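Local structure of hypothetical Membrane Spanning Protein (Bacillus cereus, 2FB5) at residues 33-36 with 42-45; 121-126 with 136-141; 105-110 with 172-177. The protein is a diadenylate cyclase that condenses two ATP molecules into cyclic di-AMP and is required for efficient spore formation. All blocks are in the same frame, centred on the assembly; numbering follows the deposited sequence.

Contact 1: residues 33-36 with 42-45; sequences RNAI and CILC
Ile43 reaches from the start of the 3-10 segment 43-45 to Ala35 and Ile36, where the long helix 4-35 runs into the connecting loop. It is the one residue of 42-45 that touches the other segment, and both of its branches do so. At chi1 64° its CG1 lies between the backbone N and the carbonyl carbon, while CG2 is anti to the carbonyl carbon. This setting splits the work. Ile43 CG2 drops onto the backbone, 3.7 Å from Ile36 N, and also meets Ala35 CB at 3.9 Å. The longer branch carries Ile43 CD1 to Ile36 CD1 at 3.8 Å. Ile36 presents its own extended chain: CG1 is anti to its backbone N (chi1 -165°) and chi2 is also near 180°. The two isoleucines cross obliquely, and Ile43 CD1 also comes within 4.1 Å of Ile36 CB. Ala35 adds a single methyl, its CB pointing toward the other segment. Within 42-45, Cys45 N bonds to Cys42 O at 3.2 Å. The contact lies across the mouth of the hairpin connection between helices 4-35 and 47-70, in the N-terminal CdaS family region. No hydrogen bond crosses between the segments. They meet through a few methyl contacts at the surface, one of them over the backbone at Ile36 N, so van der Waals packing is what joins them.

Contact 2: residues 121-126 with 136-141; sequences PLLESI and GAVLVK
Val138 meets Ile126 and Leu123 with one methyl each, joining strand 137-141 to helix 120-126. Its CB leaves the strand toward the helix and then forks. CG1 is anti to the backbone N (chi1 155°) and goes to Leu123; Val138 CG1 meets Leu123 CD2 at 4.0 Å. CG2 is anti to the carbonyl carbon and goes to Ile126. There Val138 CG2 lies 3.6 Å from Ile126 CG2 and 4.0 Å from Ile126 CD1. The valine tip thus sits against two residues that are three apart in sequence and lie on the same side of the helix. Ile126 receives Val138 CG2 with two of its methyls, one on each branch. Leu123 reaches Val138 CG1 differently. Its CB does not head straight for the strand, but its CG is anti to the carbonyl carbon (chi1 -72°), and CD2 turns inward to the valine. Both helix side chains cross Val138 at about a right angle.

Around the three residues the packing continues with apolar side chains. Leu123 touches Ile96 of strand 94-98 and Ile145 of strand 144-150, and Ile126 touches Leu114 of strand 112-117. The backbone of Val138 bonds with Leu95 and Val97.

This is helix-on-sheet packing within the DisA-type nucleotide-binding region. All three touching residues are buried and no hydrogen bond crosses between the segments. The chemistry implies that helix and strand are held here by close fitting of branched aliphatic groups, while the polar bonds of the strand backbone are made within the sheet.

Contact 3: residues 105-110 with 172-177; sequences EALIQT and IGLSEK
With chi1 at -174°, Leu174 turns its CG away from the backbone N, and the forked end of the side chain leans out from helix 166-175 toward Leu107 and Ile108. At Leu107, chi1 of -65° sets CG opposite the carbonyl carbon, which sends CD1 and CD2 to Lys177. One methyl of Leu174 goes to each of its partners. Leu174 CD1 meets Leu107 CB at 3.9 Å. Leu174 CD2 meets Ile108 CD1, the end of the longer isoleucine branch, at 4.1 Å, and these two side chains cross at about a right angle.

Leu107 also reaches past Leu174 to Lys177. Leu107 CD1 lies 3.7 Å from Lys177 O and 3.9 Å from Lys177 CB, and CD2 adds a further approach to the same CB. Only the root of the lysine takes part. Its chain bends at chi2 (-66°) and carries the amine away from 105-110. No hydrogen bond links the two segments.

The 172-177 segment has its own polar ties. Ser175 OG donates to Ile172 O at 2.7 Å, and Lys177 N bonds to Leu174 O. Ser175 OG also bonds with Gly198 N, and Glu176 with Thr155.

The contact packs the loop between strands 94-98 and 112-117 against Leu174 of helix 166-175 and against Lys177, which follows it. On the loop side, Ile108 rests on Asn150 of strand 144-150 and on Leu152. On the helix side, Leu174 packs on Ile182 of strand 181-185.

How the contacts relate
Contacts 2 and 3 both lie in the DisA-type nucleotide-binding region, and their centres are 16 Å apart. They touch where Leu139 CD2 meets Ile108 CD1 at 4.2 Å. Leu139 lies next to Val138 on strand 137-141, so this strand faces helix 120-126 through one residue and the loop of contact 3 through the next. Along the chain, contact 2 is nested inside the span closed by contact 3. Contact 1 stands apart in the N-terminal CdaS region, across the chain's centre. Its nearest atoms are about 35 Å from contact 2 and about 36 Å from contact 3. No hydrogen bond crosses between the segments of any of the three.

Contact 1: residues 33-36 with 42-45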
loop_
_atom_site.group_PDB
_atom_site.type_symbol
_atom_site.label_atom_id
_atom_site.label_comp_id
_atom_site.label_asym_id
_atom_site.label_seq_id
_atom_site.Cartn_x
_atom_site.Cartn_y
_atom_site.Cartn_z
ATOM N N ARG A 33 7.330 -40.437 2.471
ATOM C CA ARG A 33 7.024 -40.947 3.813
ATOM C C ARG A 33 6.075 -42.158 3.772
ATOM O O ARG A 33 6.203 -43.092 4.570
ATOM C CB ARG A 33 6.456 -39.835 4.688
ATOM C CG ARG A 33 6.338 -40.195 6.162
ATOM C CD ARG A 33 5.874 -39.011 7.039
ATOM N NE ARG A 33 5.046 -38.026 6.332
ATOM C CZ ARG A 33 3.756 -38.187 6.023
ATOM N NH1 ARG A 33 3.105 -37.227 5.376
ATOM N NH2 ARG A 33 3.118 -39.305 6.347
ATOM N N ASN A 34 5.131 -42.140 2.841
ATOM C CA ASN A 34 4.243 -43.278 2.646
ATOM C C ASN A 34 4.919 -44.408 1.863
ATOM O O ASN A 34 4.714 -45.585 2.178
ATOM C CB ASN A 34 2.934 -42.855 1.963
ATOM C CG ASN A 34 2.001 -42.096 2.901
ATOM O OD1 ASN A 34 1.704 -40.919 2.680
ATOM N ND2 ASN A 34 1.542 -42.761 3.950
ATOM N N ALA A 35 5.748 -44.057 0.882
ATOM C CA ALA A 35 6.391 -45.066 0.020
ATOM C C ALA A 35 7.405 -45.979 0.732
ATOM O O ALA A 35 7.593 -47.127 0.328
ATOM C CB ALA A 35 7.031 -44.410 -1.186
ATOM N N ILE A 36 8.056 -45.476 1.783
ATOM C CA ILE A 36 9.121 -46.232 2.434
ATOM C C ILE A 36 8.615 -47.557 3.032
ATOM O O ILE A 36 9.379 -48.531 3.138
ATOM C CB ILE A 36 9.898 -45.379 3.489
ATOM C CG1 ILE A 36 11.225 -46.064 3.877
ATOM C CG2 ILE A 36 9.017 -45.085 4.697
ATOM C CD1 ILE A 36 12.184 -45.209 4.714
ATOM N N CYS A 42 12.138 -48.166 -3.181
ATOM C CA CYS A 42 13.332 -47.659 -2.528
ATOM C C CYS A 42 13.371 -46.152 -2.716
ATOM O O CYS A 42 13.636 -45.666 -3.821
ATOM C CB CYS A 42 14.592 -48.307 -3.109
ATOM S SG CYS A 42 16.092 -47.682 -2.320
ATOM N N ILE A 43 13.112 -45.415 -1.637
ATOM C CA ILE A 43 12.879 -43.967 -1.740
ATOM C C ILE A 43 14.144 -43.164 -2.051
ATOM O O ILE A 43 14.081 -41.956 -2.299
ATOM C CB ILE A 43 12.159 -43.402 -0.493
ATOM C CG1 ILE A 43 13.039 -43.545 0.754
ATOM C CG2 ILE A 43 10.805 -44.096 -0.334
ATOM C CD1 ILE A 43 12.617 -42.661 1.933
ATOM N N LEU A 44 15.286 -43.848 -2.050
ATOM C CA LEU A 44 16.544 -43.238 -2.439
ATOM C C LEU A 44 16.503 -42.706 -3.877
ATOM O O LEU A 44 17.218 -41.764 -4.211
ATOM C CB LEU A 44 17.712 -44.226 -2.257
ATOM C CG LEU A 44 18.080 -44.584 -0.808
ATOM C CD1 LEU A 44 19.129 -45.677 -0.796
ATOM C CD2 LEU A 44 18.576 -43.376 -0.018
ATOM N N CYS A 45 15.650 -43.291 -4.712
ATOM C CA CYS A 45 15.510 -42.839 -6.087
ATOM C C CYS A 45 14.859 -41.452 -6.193
ATOM O O CYS A 45 14.887 -40.837 -7.253
ATOM C CB CYS A 45 14.735 -43.873 -6.914
ATOM S SG CYS A 45 12.999 -43.954 -6.499
#

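Contact 2: residues 121-126 with 136-141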
loop_
_atom_site.group_PDB
_atom_site.type_symbol
_atom_site.label_atom_id
_atom_site.label_comp_id
_atom_site.label_asym_id
_atom_site.label_seq_id
_atom_site.Cartn_x
_atom_site.Cartn_y
_atom_site.Cartn_z
ATOM N N PRO A 121 28.775 -5.502 -16.685
ATOM C CA PRO A 121 30.228 -5.457 -16.933
ATOM C C PRO A 121 31.002 -4.491 -16.001
ATOM O O PRO A 121 32.103 -4.818 -15.560
ATOM C CB PRO A 121 30.322 -4.997 -18.384
ATOM C CG PRO A 121 29.060 -5.562 -19.026
ATOM C CD PRO A 121 28.007 -5.384 -17.946
ATOM N N LEU A 122 30.443 -3.323 -15.698
ATOM C CA LEU A 122 31.179 -2.389 -14.851
ATOM C C LEU A 122 31.314 -2.902 -13.407
ATOM O O LEU A 122 32.390 -2.806 -12.786
ATOM C CB LEU A 122 30.568 -0.984 -14.912
ATOM C CG LEU A 122 31.202 0.065 -13.981
ATOM C CD1 LEU A 122 32.709 0.206 -14.224
ATOM C CD2 LEU A 122 30.519 1.413 -14.160
ATOM N N LEU A 123 30.244 -3.462 -12.866
ATOM C CA LEU A 123 30.313 -4.023 -11.508
ATOM C C LEU A 123 31.344 -5.151 -11.471
ATOM O O LEU A 123 32.125 -5.272 -10.522
ATOM C CB LEU A 123 28.946 -4.547 -11.057
ATOM C CG LEU A 123 27.856 -3.531 -10.714
ATOM C CD1 LEU A 123 26.503 -4.222 -10.621
ATOM C CD2 LEU A 123 28.201 -2.834 -9.395
ATOM N N GLU A 124 31.344 -5.982 -12.508
ATOM C CA GLU A 124 32.268 -7.115 -12.547
ATOM C C GLU A 124 33.719 -6.665 -12.701
ATOM O O GLU A 124 34.620 -7.267 -12.129
ATOM C CB GLU A 124 31.883 -8.099 -13.654
ATOM C CG GLU A 124 30.541 -8.798 -13.442
ATOM C CD GLU A 124 30.087 -9.546 -14.691
ATOM O OE1 GLU A 124 30.962 -10.119 -15.366
ATOM O OE2 GLU A 124 28.879 -9.568 -15.001
ATOM N N SER A 125 33.927 -5.597 -13.467
ATOM C CA SER A 125 35.239 -5.007 -13.658
ATOM C C SER A 125 35.778 -4.436 -12.332
ATOM O O SER A 125 36.944 -4.647 -11.976
ATOM C CB SER A 125 35.141 -3.916 -14.726
ATOM O OG SER A 125 36.374 -3.249 -14.899
ATOM N N ILE A 126 34.923 -3.733 -11.598
ATOM C CA ILE A 126 35.315 -3.142 -10.303
ATOM C C ILE A 126 35.858 -4.193 -9.334
ATOM O O ILE A 126 36.833 -3.938 -8.617
ATOM C CB ILE A 126 34.142 -2.360 -9.659
ATOM C CG1 ILE A 126 33.895 -1.061 -10.453
ATOM C CG2 ILE A 126 34.435 -2.036 -8.157
ATOM C CD1 ILE A 126 32.509 -0.400 -10.220
ATOM N N GLY A 136 37.057 -2.918 -1.158
ATOM C CA GLY A 136 36.094 -2.009 -0.534
ATOM C C GLY A 136 34.731 -2.172 -1.182
ATOM O O GLY A 136 34.548 -3.061 -2.003
ATOM N N ALA A 137 33.783 -1.313 -0.815
ATOM C CA ALA A 137 32.394 -1.449 -1.238
ATOM C C ALA A 137 32.046 -0.549 -2.410
ATOM O O ALA A 137 32.518 0.583 -2.497
ATOM C CB ALA A 137 31.462 -1.131 -0.080
ATOM N N VAL A 138 31.185 -1.055 -3.284
ATOM C CA VAL A 138 30.503 -0.214 -4.255
ATOM C C VAL A 138 29.227 0.333 -3.612
ATOM O O VAL A 138 28.542 -0.386 -2.888
ATOM C CB VAL A 138 30.169 -1.015 -5.538
ATOM C CG1 VAL A 138 28.976 -0.422 -6.276
ATOM C CG2 VAL A 138 31.383 -1.051 -6.434
ATOM N N LEU A 139 28.925 1.601 -3.869
ATOM C CA LEU A 139 27.653 2.191 -3.464
ATOM C C LEU A 139 26.788 2.386 -4.699
ATOM O O LEU A 139 27.233 2.995 -5.669
ATOM C CB LEU A 139 27.872 3.547 -2.798
ATOM C CG LEU A 139 26.637 4.426 -2.505
ATOM C CD1 LEU A 139 25.575 3.655 -1.703
ATOM C CD2 LEU A 139 27.073 5.684 -1.749
ATOM N N VAL A 140 25.550 1.895 -4.640
ATOM C CA VAL A 140 24.597 2.034 -5.744
ATOM C C VAL A 140 23.447 2.923 -5.252
ATOM O O VAL A 140 22.903 2.692 -4.171
ATOM C CB VAL A 140 24.047 0.649 -6.175
ATOM C CG1 VAL A 140 22.785 0.780 -7.023
ATOM C CG2 VAL A 140 25.118 -0.170 -6.900
ATOM N N LYS A 141 23.114 3.954 -6.026
ATOM C CA LYS A 141 21.920 4.746 -5.769
ATOM C C LYS A 141 21.079 4.646 -7.027
ATOM O O LYS A 141 21.456 5.187 -8.058
ATOM C CB LYS A 141 22.277 6.200 -5.486
ATOM C CG LYS A 141 21.090 7.157 -5.423
ATOM C CD LYS A 141 20.296 6.980 -4.136
ATOM C CE LYS A 141 19.277 8.094 -3.961
ATOM N NZ LYS A 141 18.680 8.016 -2.595
#

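Contact 3: residues 105-110 with 172-177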
loop_
_atom_site.group_PDB
_atom_site.type_symbol
_atom_site.label_atom_id
_atom_site.label_comp_id
_atom_site.label_asym_id
_atom_site.label_seq_id
_atom_site.Cartn_x
_atom_site.Cartn_y
_atom_site.Cartn_z
ATOM N N GLU A 105 25.898 9.009 3.357
ATOM C CA GLU A 105 27.160 9.753 3.220
ATOM C C GLU A 105 27.923 9.956 4.543
ATOM O O GLU A 105 29.144 10.058 4.536
ATOM C CB GLU A 105 26.943 11.097 2.497
ATOM C CG GLU A 105 26.352 12.203 3.370
ATOM C CD GLU A 105 24.898 11.953 3.751
ATOM O OE1 GLU A 105 24.474 12.441 4.817
ATOM O OE2 GLU A 105 24.187 11.254 2.993
ATOM N N ALA A 106 27.212 9.997 5.665
ATOM C CA ALA A 106 27.877 10.141 6.966
ATOM C C ALA A 106 28.432 8.809 7.477
ATOM O O ALA A 106 29.245 8.783 8.397
ATOM C CB ALA A 106 26.934 10.753 7.988
ATOM N N LEU A 107 27.992 7.705 6.872
ATOM C CA LEU A 107 28.371 6.364 7.336
ATOM C C LEU A 107 29.437 5.680 6.482
ATOM O O LEU A 107 30.091 4.732 6.933
ATOM C CB LEU A 107 27.127 5.468 7.407
ATOM C CG LEU A 107 26.046 5.840 8.426
ATOM C CD1 LEU A 107 24.783 5.034 8.157
ATOM C CD2 LEU A 107 26.545 5.584 9.841
ATOM N N ILE A 108 29.575 6.142 5.239
ATOM C CA ILE A 108 30.488 5.540 4.280
ATOM C C ILE A 108 31.634 6.506 4.018
ATOM O O ILE A 108 31.406 7.685 3.747
ATOM C CB ILE A 108 29.740 5.216 2.953
ATOM C CG1 ILE A 108 28.712 4.097 3.179
ATOM C CG2 ILE A 108 30.728 4.901 1.823
ATOM C CD1 ILE A 108 27.855 3.733 1.910
ATOM N N GLN A 109 32.864 6.016 4.120
ATOM C CA GLN A 109 34.006 6.817 3.712
ATOM C C GLN A 109 34.301 6.507 2.243
ATOM O O GLN A 109 34.625 5.367 1.890
ATOM C CB GLN A 109 35.221 6.548 4.599
ATOM C CG GLN A 109 34.963 6.858 6.092
ATOM C CD GLN A 109 34.819 5.599 6.931
ATOM O OE1 GLN A 109 35.819 5.001 7.323
ATOM N NE2 GLN A 109 33.573 5.193 7.216
ATOM N N THR A 110 34.174 7.525 1.400
ATOM C CA THR A 110 34.272 7.357 -0.054
ATOM C C THR A 110 35.690 6.983 -0.487
ATOM O O THR A 110 36.663 7.580 -0.027
ATOM C CB THR A 110 33.805 8.626 -0.799
ATOM O OG1 THR A 110 32.466 8.929 -0.415
ATOM C CG2 THR A 110 33.833 8.419 -2.328
ATOM N N ILE A 172 27.227 -6.381 7.400
ATOM C CA ILE A 172 26.423 -6.445 8.610
ATOM C C ILE A 172 26.499 -5.101 9.313
ATOM O O ILE A 172 25.471 -4.557 9.722
ATOM C CB ILE A 172 26.862 -7.604 9.546
ATOM C CG1 ILE A 172 26.645 -8.948 8.837
ATOM C CG2 ILE A 172 26.071 -7.578 10.850
ATOM C CD1 ILE A 172 27.278 -10.137 9.560
ATOM N N GLY A 173 27.708 -4.553 9.399
ATOM C CA GLY A 173 27.963 -3.304 10.126
ATOM C C GLY A 173 27.186 -2.124 9.573
ATOM O O GLY A 173 26.603 -1.350 10.330
ATOM N N LEU A 174 27.161 -1.984 8.244
ATOM C CA LEU A 174 26.395 -0.907 7.631
ATOM C C LEU A 174 24.887 -1.138 7.799
ATOM O O LEU A 174 24.120 -0.187 8.028
ATOM C CB LEU A 174 26.750 -0.727 6.134
ATOM C CG LEU A 174 26.049 0.491 5.516
ATOM C CD1 LEU A 174 26.464 1.813 6.211
ATOM C CD2 LEU A 174 26.229 0.574 3.983
ATOM N N SER A 175 24.468 -2.398 7.704
ATOM C CA SER A 175 23.051 -2.732 7.817
ATOM C C SER A 175 22.465 -2.474 9.213
ATOM O O SER A 175 21.234 -2.382 9.354
ATOM C CB SER A 175 22.796 -4.182 7.390
ATOM O OG SER A 175 23.151 -5.093 8.416
ATOM N N GLU A 176 23.341 -2.373 10.219
ATOM C CA GLU A 176 22.954 -2.049 11.614
ATOM C C GLU A 176 22.678 -0.559 11.814
ATOM O O GLU A 176 21.986 -0.171 12.751
ATOM C CB GLU A 176 24.052 -2.479 12.612
ATOM C CG GLU A 176 24.257 -3.997 12.778
ATOM C CD GLU A 176 25.561 -4.389 13.525
ATOM O OE1 GLU A 176 26.421 -3.524 13.796
ATOM O OE2 GLU A 176 25.735 -5.586 13.833
ATOM N N LYS A 177 23.243 0.278 10.951
ATOM C CA LYS A 177 23.177 1.728 11.134
ATOM C C LYS A 177 22.260 2.411 10.131
ATOM O O LYS A 177 22.061 3.624 10.190
ATOM C CB LYS A 177 24.581 2.319 11.011
ATOM C CG LYS A 177 25.578 1.768 12.011
ATOM C CD LYS A 177 25.197 2.179 13.425
ATOM C CE LYS A 177 26.176 1.599 14.427
ATOM N NZ LYS A 177 25.917 2.127 15.799
#